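Side-chain contacts in cleavage stimulation factor 77 (Encephalitozoon cuniculi, PDB 2UY1), which probably acts as a helical-repeat scaffold in the nuclear machinery that forms messenger RNA 3' ends, and may bind mRNA: residues A176-I179 with D180-M183; S249-G253 with L254-E258; K234-E237 with R238-M242; E315-G318 with P319-I323; R306-F309 with I310-N314. All coordinates share one frame; numbering follows the deposited sequence.

All five contacts are local, each formed along one helix or at its end. Contacts 1, 2 and 3 are partly buried, contact 4 is buried, and contact 5 lies at the surface. Contacts 2 and 3 touch, on the successive helices 229-242 and 247-255, and contacts 4 and 5 are joined likewise through helices 302-311 and 319-333; contact 1, on helix 173-184, touches none of the others. The chemistry follows the place: aliphatic branches in contacts 1 and 3, aliphatic groups against tyrosine rings in contact 2, a phenylalanine edge against carbonyls in contact 4, and a salt bridge in contact 5.

Contact 1 (A176-I179 with D180-M183); sequences ARLI and DLEM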
loop_
_atom_site.group_PDB
_atom_site.type_symbol
_atom_site.label_atom_id
_atom_site.label_comp_id
_atom_site.label_asym_id
_atom_site.label_seq_id
_atom_site.Cartn_x
_atom_site.Cartn_y
_atom_site.Cartn_z
ATOM N N ALA B 176 -5.059 0.735 31.886
ATOM C CA ALA B 176 -4.797 -0.566 31.247
ATOM C C ALA B 176 -3.451 -1.081 31.664
ATOM O O ALA B 176 -3.333 -2.195 32.118
ATOM C CB ALA B 176 -4.848 -0.418 29.741
ATOM N N ARG B 177 -2.433 -0.234 31.549
ATOM C CA ARG B 177 -1.093 -0.557 32.048
ATOM C C ARG B 177 -1.057 -0.964 33.528
ATOM O O ARG B 177 -0.419 -1.960 33.889
ATOM C CB ARG B 177 -0.154 0.626 31.796
ATOM C CG ARG B 177 0.480 0.644 30.397
ATOM C CD ARG B 177 1.405 1.828 30.236
ATOM N NE ARG B 177 1.769 2.053 28.836
ATOM C CZ ARG B 177 1.439 3.132 28.122
ATOM N NH1 ARG B 177 0.739 4.129 28.664
ATOM N NH2 ARG B 177 1.829 3.232 26.854
ATOM N N LEU B 178 -1.765 -0.208 34.368
ATOM C CA LEU B 178 -1.889 -0.524 35.796
ATOM C C LEU B 178 -2.508 -1.898 36.038
ATOM O O LEU B 178 -1.957 -2.715 36.800
ATOM C CB LEU B 178 -2.665 0.569 36.550
ATOM C CG LEU B 178 -2.999 0.386 38.062
ATOM C CD1 LEU B 178 -1.724 0.474 38.934
ATOM C CD2 LEU B 178 -4.017 1.407 38.551
ATOM N N ILE B 179 -3.653 -2.144 35.403
ATOM C CA ILE B 179 -4.322 -3.432 35.445
ATOM C C ILE B 179 -3.371 -4.590 35.145
ATOM O O ILE B 179 -3.274 -5.536 35.956
ATOM C CB ILE B 179 -5.559 -3.491 34.481
ATOM C CG1 ILE B 179 -6.750 -2.754 35.100
ATOM C CG2 ILE B 179 -5.967 -4.974 34.150
ATOM C CD1 ILE B 179 -7.862 -2.405 34.111
ATOM N N ASP B 180 -2.697 -4.508 33.995
ATOM C CA ASP B 180 -1.731 -5.545 33.561
ATOM C C ASP B 180 -0.590 -5.800 34.566
ATOM O O ASP B 180 -0.259 -6.942 34.843
ATOM C CB ASP B 180 -1.120 -5.186 32.209
ATOM C CG ASP B 180 -2.139 -5.088 31.088
ATOM O OD1 ASP B 180 -3.081 -5.923 31.009
ATOM O OD2 ASP B 180 -1.976 -4.149 30.271
ATOM N N LEU B 181 0.015 -4.727 35.071
ATOM C CA LEU B 181 1.062 -4.792 36.104
ATOM C C LEU B 181 0.592 -5.532 37.369
ATOM O O LEU B 181 1.326 -6.384 37.883
ATOM C CB LEU B 181 1.581 -3.371 36.465
ATOM C CG LEU B 181 2.387 -3.150 37.776
ATOM C CD1 LEU B 181 3.840 -3.247 37.514
ATOM C CD2 LEU B 181 2.078 -1.815 38.439
ATOM N N GLU B 182 -0.609 -5.191 37.866
ATOM C CA GLU B 182 -1.223 -5.842 39.044
ATOM C C GLU B 182 -1.692 -7.269 38.811
ATOM O O GLU B 182 -1.677 -8.102 39.737
ATOM C CB GLU B 182 -2.404 -5.018 39.586
ATOM C CG GLU B 182 -2.022 -3.744 40.357
ATOM C CD GLU B 182 -1.210 -4.000 41.639
ATOM O OE1 GLU B 182 -1.356 -5.084 42.268
ATOM O OE2 GLU B 182 -0.442 -3.097 42.034
ATOM N N MET B 183 -2.159 -7.548 37.605
ATOM C CA MET B 183 -2.520 -8.933 37.250
ATOM C C MET B 183 -1.371 -9.917 37.378
ATOM O O MET B 183 -1.601 -11.072 37.736
ATOM C CB MET B 183 -3.100 -9.033 35.843
ATOM C CG MET B 183 -4.492 -8.499 35.715
ATOM S SD MET B 183 -5.667 -9.343 36.809
ATOM C CE MET B 183 -5.826 -10.938 36.029
#
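Four successive i to i+4 hydrogen bonds join residues 176-179 to 180-183 as regular alpha-helix, from Asp-180 N to Ala-176 O at the start to Met-183 N and Ile-179 O, 2.8 Å apart, at the end. The side chains follow this spacing. Ile-179 and Met-183 lie alongside each other and point the same way, the CG2 branch of Ile-179 being 4.1 Å from CG of Met-183. That branch stands opposite the Ile-179 backbone N across the CA-CB bond, which carries it forward along the helix, while the bends in the methionine beyond CG take its sulfur away. Leu-178 and Leu-181 make a looser pair, with CD1 of the first 4.5 Å from CD2 of the second. Asp-180 behaves differently. Its CG swings back beside its own N (chi1 -62°), and OD2 comes within 3.0 Å of Ala-176 O, an approach of two acceptors that is no hydrogen bond and would tend to raise the proton affinity of the carboxylate, an effect probably offset in part by the backbone N-H of Ile-435, which is bonded to OD1. Glu-182 turns its carboxylate to a salt bridge with Arg-197. The small Ala-176 suits a place where Phe-218, Ile-435 and Leu-436 close in, and branched Ile-179 packs against helices 193-208 and 213-225. Apolar residues facing flanking helices while acids reach over to neighbouring segments give an amphipathic helix packed among others, consistent with the TPR-like family of this protein.

Contact 2 (S249-G253 with L254-E258); sequences SLYYG and LVMDE
Tyr-251 and Val-255 make the tight half of the contact. Val-255 stands over one face of the phenol ring in a CH-pi contact, its CB 4.2 Å from the ring centroid and only 11° off the normal, while its CG2 approaches Tyr-251 CD1 to 3.7 Å. The ring reaches forward to the valine because CG of Tyr-251 is anti to the backbone N (chi1 175°). Met-256 touches both tyrosines: its flexible chain sets CG 3.9 Å from CD1 of Tyr-252 and sends CE to CE2 of Tyr-251, 4.2 Å away. The open side is at Asp-257, exposed and with left-handed backbone angles. Beyond it Glu-258 N ties down the turn after the helix by returning to Gly-253 O at 3.0 Å, a six-to-one bond in the carbonyl plane, on a lone pair. Glu-258 CG makes an off-centre, oblique CH-pi contact with the Tyr-252 ring, 4.2 Å from its centroid, and its carboxylate continues to a salt bridge with Lys-233. Having no side chain, Gly-253 lets the returning chain pass close, its CA making a CA-H...O contact with Glu-258 O. Helices 213-225 and 229-242 flank the tyrosines, helices 260-269 and 282-300 meet Leu-254, and another chain of the assembly packs on Leu-254 and Val-255.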
loop_
_atom_site.group_PDB
_atom_site.type_symbol
_atom_site.label_atom_id
_atom_site.label_comp_id
_atom_site.label_asym_id
_atom_site.label_seq_id
_atom_site.Cartn_x
_atom_site.Cartn_y
_atom_site.Cartn_z
ATOM N N SER B 249 -22.386 -2.719 23.121
ATOM C CA SER B 249 -23.617 -3.454 22.767
ATOM C C SER B 249 -23.339 -4.700 21.947
ATOM O O SER B 249 -24.019 -5.725 22.129
ATOM C CB SER B 249 -24.629 -2.541 22.064
ATOM O OG SER B 249 -24.981 -1.434 22.925
ATOM N N LEU B 250 -22.369 -4.608 21.027
ATOM C CA LEU B 250 -21.940 -5.757 20.235
ATOM C C LEU B 250 -21.304 -6.860 21.077
ATOM O O LEU B 250 -21.579 -8.065 20.876
ATOM C CB LEU B 250 -20.995 -5.312 19.081
ATOM C CG LEU B 250 -21.528 -4.358 18.006
ATOM C CD1 LEU B 250 -20.589 -4.318 16.802
ATOM C CD2 LEU B 250 -22.893 -4.751 17.519
ATOM N N TYR B 251 -20.441 -6.443 22.009
ATOM C CA TYR B 251 -19.870 -7.323 22.997
ATOM C C TYR B 251 -20.938 -7.927 23.961
ATOM O O TYR B 251 -20.968 -9.119 24.243
ATOM C CB TYR B 251 -18.851 -6.509 23.763
ATOM C CG TYR B 251 -18.183 -7.181 24.950
ATOM C CD1 TYR B 251 -17.027 -7.978 24.765
ATOM C CD2 TYR B 251 -18.635 -6.968 26.255
ATOM C CE1 TYR B 251 -16.371 -8.573 25.851
ATOM C CE2 TYR B 251 -17.952 -7.589 27.365
ATOM C CZ TYR B 251 -16.833 -8.368 27.142
ATOM O OH TYR B 251 -16.158 -8.957 28.201
ATOM N N TYR B 252 -21.808 -7.084 24.477
ATOM C CA TYR B 252 -23.021 -7.568 25.190
ATOM C C TYR B 252 -23.829 -8.596 24.367
ATOM O O TYR B 252 -24.054 -9.687 24.815
ATOM C CB TYR B 252 -23.885 -6.337 25.554
ATOM C CG TYR B 252 -25.048 -6.616 26.540
ATOM C CD1 TYR B 252 -24.800 -7.022 27.856
ATOM C CD2 TYR B 252 -26.381 -6.424 26.144
ATOM C CE1 TYR B 252 -25.884 -7.284 28.751
ATOM C CE2 TYR B 252 -27.461 -6.670 27.016
ATOM C CZ TYR B 252 -27.212 -7.098 28.317
ATOM O OH TYR B 252 -28.306 -7.319 29.200
ATOM N N GLY B 253 -24.201 -8.305 23.131
ATOM C CA GLY B 253 -25.001 -9.281 22.389
ATOM C C GLY B 253 -24.271 -10.612 22.280
ATOM O O GLY B 253 -24.807 -11.669 22.603
ATOM N N LEU B 254 -23.011 -10.558 21.837
ATOM C CA LEU B 254 -22.296 -11.784 21.564
ATOM C C LEU B 254 -21.795 -12.527 22.806
ATOM O O LEU B 254 -21.898 -13.744 22.871
ATOM C CB LEU B 254 -21.131 -11.535 20.586
ATOM C CG LEU B 254 -20.384 -12.782 20.073
ATOM C CD1 LEU B 254 -21.255 -13.788 19.306
ATOM C CD2 LEU B 254 -19.154 -12.289 19.234
ATOM N N VAL B 255 -21.169 -11.823 23.723
ATOM C CA VAL B 255 -20.434 -12.487 24.821
ATOM C C VAL B 255 -21.419 -12.867 25.951
ATOM O O VAL B 255 -21.272 -13.906 26.617
ATOM C CB VAL B 255 -19.324 -11.549 25.357
ATOM C CG1 VAL B 255 -18.834 -11.927 26.773
ATOM C CG2 VAL B 255 -18.143 -11.476 24.364
ATOM N N MET B 256 -22.426 -12.019 26.121
ATOM C CA MET B 256 -23.438 -12.213 27.181
ATOM C C MET B 256 -24.758 -12.797 26.676
ATOM O O MET B 256 -25.716 -12.864 27.461
ATOM C CB MET B 256 -23.715 -10.886 27.862
ATOM C CG MET B 256 -22.478 -10.162 28.235
ATOM S SD MET B 256 -21.669 -11.048 29.526
ATOM C CE MET B 256 -20.294 -9.956 29.916
ATOM N N ASP B 257 -24.805 -13.209 25.405
ATOM C CA ASP B 257 -25.894 -13.982 24.814
ATOM C C ASP B 257 -27.248 -13.245 24.834
ATOM O O ASP B 257 -28.265 -13.782 25.301
ATOM C CB ASP B 257 -26.002 -15.344 25.512
ATOM C CG ASP B 257 -26.852 -16.352 24.745
ATOM O OD1 ASP B 257 -27.209 -16.065 23.589
ATOM O OD2 ASP B 257 -27.183 -17.433 25.316
ATOM N N GLU B 258 -27.264 -12.048 24.251
ATOM C CA GLU B 258 -28.483 -11.207 24.221
ATOM C C GLU B 258 -28.853 -10.722 22.800
ATOM O O GLU B 258 -28.522 -9.565 22.437
ATOM C CB GLU B 258 -28.298 -10.020 25.145
ATOM C CG GLU B 258 -28.266 -10.348 26.615
ATOM C CD GLU B 258 -29.642 -10.787 27.181
ATOM O OE1 GLU B 258 -30.704 -10.258 26.709
ATOM O OE2 GLU B 258 -29.632 -11.653 28.086
#

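Contact 3 (K234-E237 with R238-M242); sequences KVVE and RGIEM
The peptide group of Val-236 receives Ile-240 N at its oxygen, 2.7 Å from N to O, with the donor tilted 19° from the carbonyl plane; like the other flat peptide groups of this helix, it is met at the oxygen rather than stacked on a face. Gly-239, which gives only backbone here, sends its N to Val-235 O at 2.8 Å with a larger tilt of 29°. The same Val-236 oxygen is flanked by the ethyl arm of Ile-240, whose CG1 lies 3.3 Å from it. This arm turns back because CG1 sits beside its own backbone N (chi1 -77°), and so CD1 can reach CG1 of Val-236 at 3.9 Å, the two side chains running slantwise to one another. Beta-branched residues suit this stripe, since their rotations are few and the methyls project directly into the packing. The charged residues diverge. Arg-238 lays its CB 3.4 Å from Lys-234 O and then leads its guanidinium outward, whereas the extended Glu-237 directs OE2 to the hydroxyl of Tyr-252, a probable hydrogen bond to the next helix. Within the fold, Val-235 presses on Tyr-219 and Leu-223 of helix 213-225; Val-236 and Ile-240 face Tyr-251, Tyr-252 and Leu-248 of helix 247-255, so helix 229-242 is wedged between its two chain neighbours.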
loop_
_atom_site.group_PDB
_atom_site.type_symbol
_atom_site.label_atom_id
_atom_site.label_comp_id
_atom_site.label_asym_id
_atom_site.label_seq_id
_atom_site.Cartn_x
_atom_site.Cartn_y
_atom_site.Cartn_z
ATOM N N LYS B 234 -23.573 -7.430 34.349
ATOM C CA LYS B 234 -24.117 -6.271 35.000
ATOM C C LYS B 234 -23.240 -5.052 34.762
ATOM O O LYS B 234 -23.767 -3.960 34.520
ATOM C CB LYS B 234 -24.370 -6.551 36.502
ATOM C CG LYS B 234 -25.707 -7.290 36.748
ATOM C CD LYS B 234 -25.574 -8.742 37.241
ATOM C CE LYS B 234 -26.801 -9.173 38.101
ATOM N NZ LYS B 234 -26.962 -10.691 38.230
ATOM N N VAL B 235 -21.911 -5.249 34.805
ATOM C CA VAL B 235 -20.907 -4.162 34.511
ATOM C C VAL B 235 -21.081 -3.622 33.061
ATOM O O VAL B 235 -20.938 -2.427 32.825
ATOM C CB VAL B 235 -19.420 -4.642 34.711
ATOM C CG1 VAL B 235 -18.410 -3.562 34.285
ATOM C CG2 VAL B 235 -19.142 -5.036 36.154
ATOM N N VAL B 236 -21.394 -4.517 32.122
ATOM C CA VAL B 236 -21.584 -4.153 30.709
ATOM C C VAL B 236 -22.867 -3.376 30.500
ATOM O O VAL B 236 -22.862 -2.349 29.794
ATOM C CB VAL B 236 -21.576 -5.345 29.745
ATOM C CG1 VAL B 236 -21.803 -4.854 28.312
ATOM C CG2 VAL B 236 -20.257 -6.101 29.824
ATOM N N GLU B 237 -23.960 -3.878 31.095
ATOM C CA GLU B 237 -25.267 -3.174 31.101
ATOM C C GLU B 237 -25.065 -1.774 31.647
ATOM O O GLU B 237 -25.530 -0.794 31.095
ATOM C CB GLU B 237 -26.261 -3.942 31.967
ATOM C CG GLU B 237 -26.820 -5.140 31.250
ATOM C CD GLU B 237 -27.424 -6.214 32.121
ATOM O OE1 GLU B 237 -27.638 -5.984 33.335
ATOM O OE2 GLU B 237 -27.720 -7.309 31.568
ATOM N N ARG B 238 -24.300 -1.674 32.722
ATOM C CA ARG B 238 -24.029 -0.386 33.287
ATOM C C ARG B 238 -23.216 0.440 32.324
ATOM O O ARG B 238 -23.524 1.605 32.123
ATOM C CB ARG B 238 -23.287 -0.582 34.593
ATOM C CG ARG B 238 -22.863 0.669 35.243
ATOM C CD ARG B 238 -22.486 0.305 36.642
ATOM N NE ARG B 238 -21.329 1.089 37.036
ATOM C CZ ARG B 238 -20.387 0.664 37.869
ATOM N NH1 ARG B 238 -20.460 -0.555 38.423
ATOM N NH2 ARG B 238 -19.370 1.470 38.141
ATOM N N GLY B 239 -22.173 -0.159 31.704
ATOM C CA GLY B 239 -21.379 0.555 30.756
ATOM C C GLY B 239 -22.197 1.060 29.592
ATOM O O GLY B 239 -21.961 2.141 29.086
ATOM N N ILE B 240 -23.164 0.271 29.176
ATOM C CA ILE B 240 -24.070 0.648 28.071
ATOM C C ILE B 240 -24.977 1.865 28.419
ATOM O O ILE B 240 -25.351 2.678 27.540
ATOM C CB ILE B 240 -24.917 -0.554 27.661
ATOM C CG1 ILE B 240 -24.074 -1.495 26.812
ATOM C CG2 ILE B 240 -26.113 -0.132 26.798
ATOM C CD1 ILE B 240 -24.699 -2.831 26.586
ATOM N N GLU B 241 -25.293 2.026 29.704
ATOM C CA GLU B 241 -26.088 3.140 30.082
ATOM C C GLU B 241 -25.234 4.406 30.214
ATOM O O GLU B 241 -25.772 5.510 30.088
ATOM C CB GLU B 241 -26.894 2.812 31.343
ATOM C CG GLU B 241 -28.121 1.988 31.026
ATOM C CD GLU B 241 -29.046 2.674 29.980
ATOM O OE1 GLU B 241 -29.253 3.913 30.075
ATOM O OE2 GLU B 241 -29.562 1.975 29.064
ATOM N N MET B 242 -23.909 4.251 30.394
ATOM C CA MET B 242 -23.067 5.377 30.816
ATOM C C MET B 242 -22.096 5.900 29.765
ATOM O O MET B 242 -21.624 7.034 29.876
ATOM C CB MET B 242 -22.284 5.072 32.104
ATOM C CG MET B 242 -23.110 4.850 33.347
ATOM S SD MET B 242 -23.932 6.320 34.045
ATOM C CE MET B 242 -22.533 7.461 34.227
#

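Contact 4 (E315-G318 with P319-I323); sequences EGVG and PHVFI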
loop_
_atom_site.group_PDB
_atom_site.type_symbol
_atom_site.label_atom_id
_atom_site.label_comp_id
_atom_site.label_asym_id
_atom_site.label_seq_id
_atom_site.Cartn_x
_atom_site.Cartn_y
_atom_site.Cartn_z
ATOM N N GLU B 315 -35.129 -4.806 3.534
ATOM C CA GLU B 315 -34.433 -3.535 3.825
ATOM C C GLU B 315 -33.161 -3.399 2.975
ATOM O O GLU B 315 -32.538 -4.398 2.655
ATOM C CB GLU B 315 -34.105 -3.397 5.318
ATOM C CG GLU B 315 -35.374 -3.258 6.192
ATOM C CD GLU B 315 -35.093 -2.785 7.623
ATOM O OE1 GLU B 315 -34.160 -3.339 8.290
ATOM O OE2 GLU B 315 -35.827 -1.858 8.093
ATOM N N GLY B 316 -32.801 -2.170 2.595
ATOM C CA GLY B 316 -31.524 -1.888 1.918
ATOM C C GLY B 316 -30.288 -2.288 2.744
ATOM O O GLY B 316 -29.696 -1.450 3.461
ATOM N N VAL B 317 -29.903 -3.563 2.666
ATOM C CA VAL B 317 -28.691 -4.001 3.333
ATOM C C VAL B 317 -27.564 -3.598 2.403
ATOM O O VAL B 317 -27.677 -3.787 1.194
ATOM C CB VAL B 317 -28.669 -5.551 3.723
ATOM C CG1 VAL B 317 -30.045 -6.012 4.212
ATOM C CG2 VAL B 317 -28.174 -6.474 2.575
ATOM N N GLY B 318 -26.508 -3.017 2.973
ATOM C CA GLY B 318 -25.393 -2.444 2.187
ATOM C C GLY B 318 -24.573 -3.479 1.435
ATOM O O GLY B 318 -24.754 -4.695 1.626
ATOM N N PRO B 319 -23.626 -2.997 0.611
ATOM C CA PRO B 319 -22.636 -3.830 -0.096
ATOM C C PRO B 319 -21.859 -4.767 0.839
ATOM O O PRO B 319 -21.669 -5.935 0.524
ATOM C CB PRO B 319 -21.684 -2.789 -0.719
ATOM C CG PRO B 319 -22.533 -1.570 -0.878
ATOM C CD PRO B 319 -23.412 -1.556 0.354
ATOM N N HIS B 320 -21.433 -4.284 1.992
ATOM C CA HIS B 320 -20.616 -5.091 2.904
ATOM C C HIS B 320 -21.270 -6.377 3.382
ATOM O O HIS B 320 -20.581 -7.308 3.763
ATOM C CB HIS B 320 -20.305 -4.269 4.163
ATOM C CG HIS B 320 -19.328 -3.165 3.934
ATOM N ND1 HIS B 320 -19.504 -1.875 3.561
ATOM C CD2 HIS B 320 -17.968 -3.349 4.053
ATOM C CE1 HIS B 320 -18.259 -1.300 3.487
ATOM N NE2 HIS B 320 -17.350 -2.205 3.808
ATOM N N VAL B 321 -22.600 -6.376 3.480
ATOM C CA VAL B 321 -23.328 -7.445 4.160
ATOM C C VAL B 321 -23.348 -8.614 3.207
ATOM O O VAL B 321 -23.217 -9.732 3.620
ATOM C CB VAL B 321 -24.809 -6.980 4.590
ATOM C CG1 VAL B 321 -25.676 -8.169 5.158
ATOM C CG2 VAL B 321 -24.709 -5.923 5.621
ATOM N N PHE B 322 -23.404 -8.307 1.918
ATOM C CA PHE B 322 -23.330 -9.327 0.871
ATOM C C PHE B 322 -21.944 -9.933 0.787
ATOM O O PHE B 322 -21.832 -11.108 0.571
ATOM C CB PHE B 322 -23.629 -8.712 -0.502
ATOM C CG PHE B 322 -25.066 -8.245 -0.693
ATOM C CD1 PHE B 322 -26.043 -9.125 -1.123
ATOM C CD2 PHE B 322 -25.413 -6.913 -0.455
ATOM C CE1 PHE B 322 -27.366 -8.695 -1.328
ATOM C CE2 PHE B 322 -26.733 -6.460 -0.664
ATOM C CZ PHE B 322 -27.703 -7.359 -1.127
ATOM N N ILE B 323 -20.898 -9.096 0.822
ATOM C CA ILE B 323 -19.504 -9.526 0.787
ATOM C C ILE B 323 -19.177 -10.353 2.026
ATOM O O ILE B 323 -18.517 -11.384 1.946
ATOM C CB ILE B 323 -18.537 -8.306 0.754
ATOM C CG1 ILE B 323 -18.807 -7.357 -0.429
ATOM C CG2 ILE B 323 -17.058 -8.731 0.871
ATOM C CD1 ILE B 323 -17.927 -6.047 -0.365
#
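Gly-318 O is the atom that several groups approach: Val-321 N gives it a weak hydrogen bond at 3.3 Å, and the edge of the Phe-322 ring comes close beside it, with CD2 at 3.1 Å and the oxygen near the ring plane. The neighbouring carbonyl, Val-317 O, also lies at that edge, 3.4 Å from CE2, so the slightly positive rim of ring hydrogens probably favours two backbone oxygens; Val-317 O has a further partner in His-350 NE2. The ring edge is brought back against the incoming chain by CG lying beside the Phe-322 backbone N (chi1 -68°). Val-317 meets it at about a right angle. Its CG2 methyl, in the crowded position between N and carbonyl carbon, stands 3.5 Å from CE2 of Phe-322 and 4.0 Å from CB of Val-321, closing a small apolar corner. Pro-319 suits the first turn of a helix, where its missing N-H costs nothing and its ring restrains the backbone. Gly-318 before it is buried, and the proline ring takes up the space beside its CA, leaving little room for a side chain. Its N-H is bonded to Asp-286 OD1. Upstream, Gly-316 is the centre of an inverse gamma turn in the linker. Helices 282-300 and 354-367 flank the site. Here a short linker leads from helix 302-311 into helix 319-333 of the all-helical array, with proline in the first turn, where an absent N-H is tolerated.

Contact 5 (R306-F309 with I310-N314); sequences RKLF and IELGN
This is a surface contact in the last turns of helix 302-311, where Lys-307 and Glu-311 form a salt bridge. NZ of the lysine lies 3.0 Å from OE2 of the glutamate and meets it nearly along the C-O axis. The lysine runs outward extended and then bends at its last torsion (chi4 -90°), turning the ammonium to the end of OE2; the glutamate, extended beyond CG, lies obliquely across it, and OE2 is also 3.3 Å from Lys-307 CG. Long flexible chains suit this exposed face, where they can meet without burying charge. The other glutamate oxygen, OE1, stays 4.0 Å from CD1 of Leu-308. Leu-308 CD1 comes only within 4.4 Å of Leu-312 CD2, a loose contact. The backbone bonding becomes less regular near the helix end: Leu-308 O takes Leu-312 N at 3.0 Å and, weakly, Glu-311 N. Ile-310, which remains exposed, tucks CG1 3.1 Å from Arg-306 O. Arg-306 itself is held by Glu-329 in a salt bridge. Leu-308 packs on helix 282-300, and Phe-309 reaches Val-321, Phe-322 and Cys-325 of helix 319-333. With those two turned to neighbouring helices, the outer face carries the ion pair, an i to i+4 salt bridge on the last turns of a helix.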
loop_
_atom_site.group_PDB
_atom_site.type_symbol
_atom_site.label_atom_id
_atom_site.label_comp_id
_atom_site.label_asym_id
_atom_site.label_seq_id
_atom_site.Cartn_x
_atom_site.Cartn_y
_atom_site.Cartn_z
ATOM N N ARG B 306 -28.488 -18.439 7.537
ATOM C CA ARG B 306 -29.033 -18.399 6.187
ATOM C C ARG B 306 -30.449 -17.873 6.124
ATOM O O ARG B 306 -30.803 -17.091 5.242
ATOM C CB ARG B 306 -28.970 -19.805 5.607
ATOM C CG ARG B 306 -27.632 -20.040 4.926
ATOM C CD ARG B 306 -27.572 -21.384 4.359
ATOM N NE ARG B 306 -26.201 -21.745 4.050
ATOM C CZ ARG B 306 -25.790 -22.985 3.870
ATOM N NH1 ARG B 306 -26.629 -23.983 4.007
ATOM N NH2 ARG B 306 -24.536 -23.221 3.569
ATOM N N LYS B 307 -31.241 -18.272 7.106
ATOM C CA LYS B 307 -32.589 -17.746 7.280
ATOM C C LYS B 307 -32.612 -16.292 7.680
ATOM O O LYS B 307 -33.448 -15.545 7.183
ATOM C CB LYS B 307 -33.336 -18.574 8.319
ATOM C CG LYS B 307 -34.601 -17.942 8.865
ATOM C CD LYS B 307 -35.452 -19.030 9.496
ATOM C CE LYS B 307 -36.946 -18.645 9.532
ATOM N NZ LYS B 307 -37.202 -17.935 10.799
ATOM N N LEU B 308 -31.743 -15.864 8.587
ATOM C CA LEU B 308 -31.689 -14.426 8.960
ATOM C C LEU B 308 -31.262 -13.504 7.787
ATOM O O LEU B 308 -31.776 -12.391 7.640
ATOM C CB LEU B 308 -30.768 -14.212 10.163
ATOM C CG LEU B 308 -30.553 -12.749 10.573
ATOM C CD1 LEU B 308 -31.857 -12.121 11.003
ATOM C CD2 LEU B 308 -29.510 -12.539 11.667
ATOM N N PHE B 309 -30.297 -13.959 6.989
ATOM C CA PHE B 309 -29.939 -13.247 5.766
ATOM C C PHE B 309 -31.136 -12.973 4.856
ATOM O O PHE B 309 -31.323 -11.794 4.399
ATOM C CB PHE B 309 -28.851 -13.979 4.988
ATOM C CG PHE B 309 -28.292 -13.174 3.838
ATOM C CD1 PHE B 309 -27.834 -11.846 4.047
ATOM C CD2 PHE B 309 -28.202 -13.722 2.561
ATOM C CE1 PHE B 309 -27.312 -11.087 3.004
ATOM C CE2 PHE B 309 -27.673 -12.957 1.497
ATOM C CZ PHE B 309 -27.242 -11.629 1.727
ATOM N N ILE B 310 -31.942 -14.026 4.634
ATOM C CA ILE B 310 -33.105 -13.979 3.718
ATOM C C ILE B 310 -34.226 -13.113 4.216
ATOM O O ILE B 310 -34.992 -12.626 3.383
ATOM C CB ILE B 310 -33.708 -15.376 3.311
ATOM C CG1 ILE B 310 -32.655 -16.394 2.915
ATOM C CG2 ILE B 310 -34.587 -15.236 2.090
ATOM C CD1 ILE B 310 -33.243 -17.762 2.723
ATOM N N GLU B 311 -34.320 -12.926 5.545
ATOM C CA GLU B 311 -35.288 -12.017 6.210
ATOM C C GLU B 311 -34.875 -10.571 6.196
ATOM O O GLU B 311 -35.724 -9.704 6.100
ATOM C CB GLU B 311 -35.465 -12.373 7.685
ATOM C CG GLU B 311 -36.456 -13.451 7.964
ATOM C CD GLU B 311 -36.173 -14.169 9.285
ATOM O OE1 GLU B 311 -35.559 -13.535 10.199
ATOM O OE2 GLU B 311 -36.574 -15.364 9.393
ATOM N N LEU B 312 -33.571 -10.318 6.327
ATOM C CA LEU B 312 -32.995 -8.971 6.288
ATOM C C LEU B 312 -33.325 -8.213 5.019
ATOM O O LEU B 312 -33.034 -7.017 4.925
ATOM C CB LEU B 312 -31.469 -9.027 6.412
ATOM C CG LEU B 312 -30.802 -9.351 7.759
ATOM C CD1 LEU B 312 -29.319 -9.395 7.572
ATOM C CD2 LEU B 312 -31.192 -8.351 8.881
ATOM N N GLY B 313 -34.001 -8.904 4.105
ATOM C CA GLY B 313 -33.959 -8.656 2.671
ATOM C C GLY B 313 -34.815 -7.554 2.120
ATOM O O GLY B 313 -34.425 -6.916 1.137
ATOM N N ASN B 314 -35.976 -7.319 2.731
ATOM C CA ASN B 314 -36.805 -6.155 2.340
ATOM C C ASN B 314 -36.375 -4.839 3.050
ATOM O O ASN B 314 -37.160 -3.888 3.166
ATOM C CB ASN B 314 -38.315 -6.450 2.463
ATOM C CG ASN B 314 -39.217 -5.341 1.827
ATOM O OD1 ASN B 314 -38.737 -4.429 1.113
ATOM N ND2 ASN B 314 -40.537 -5.428 2.097
#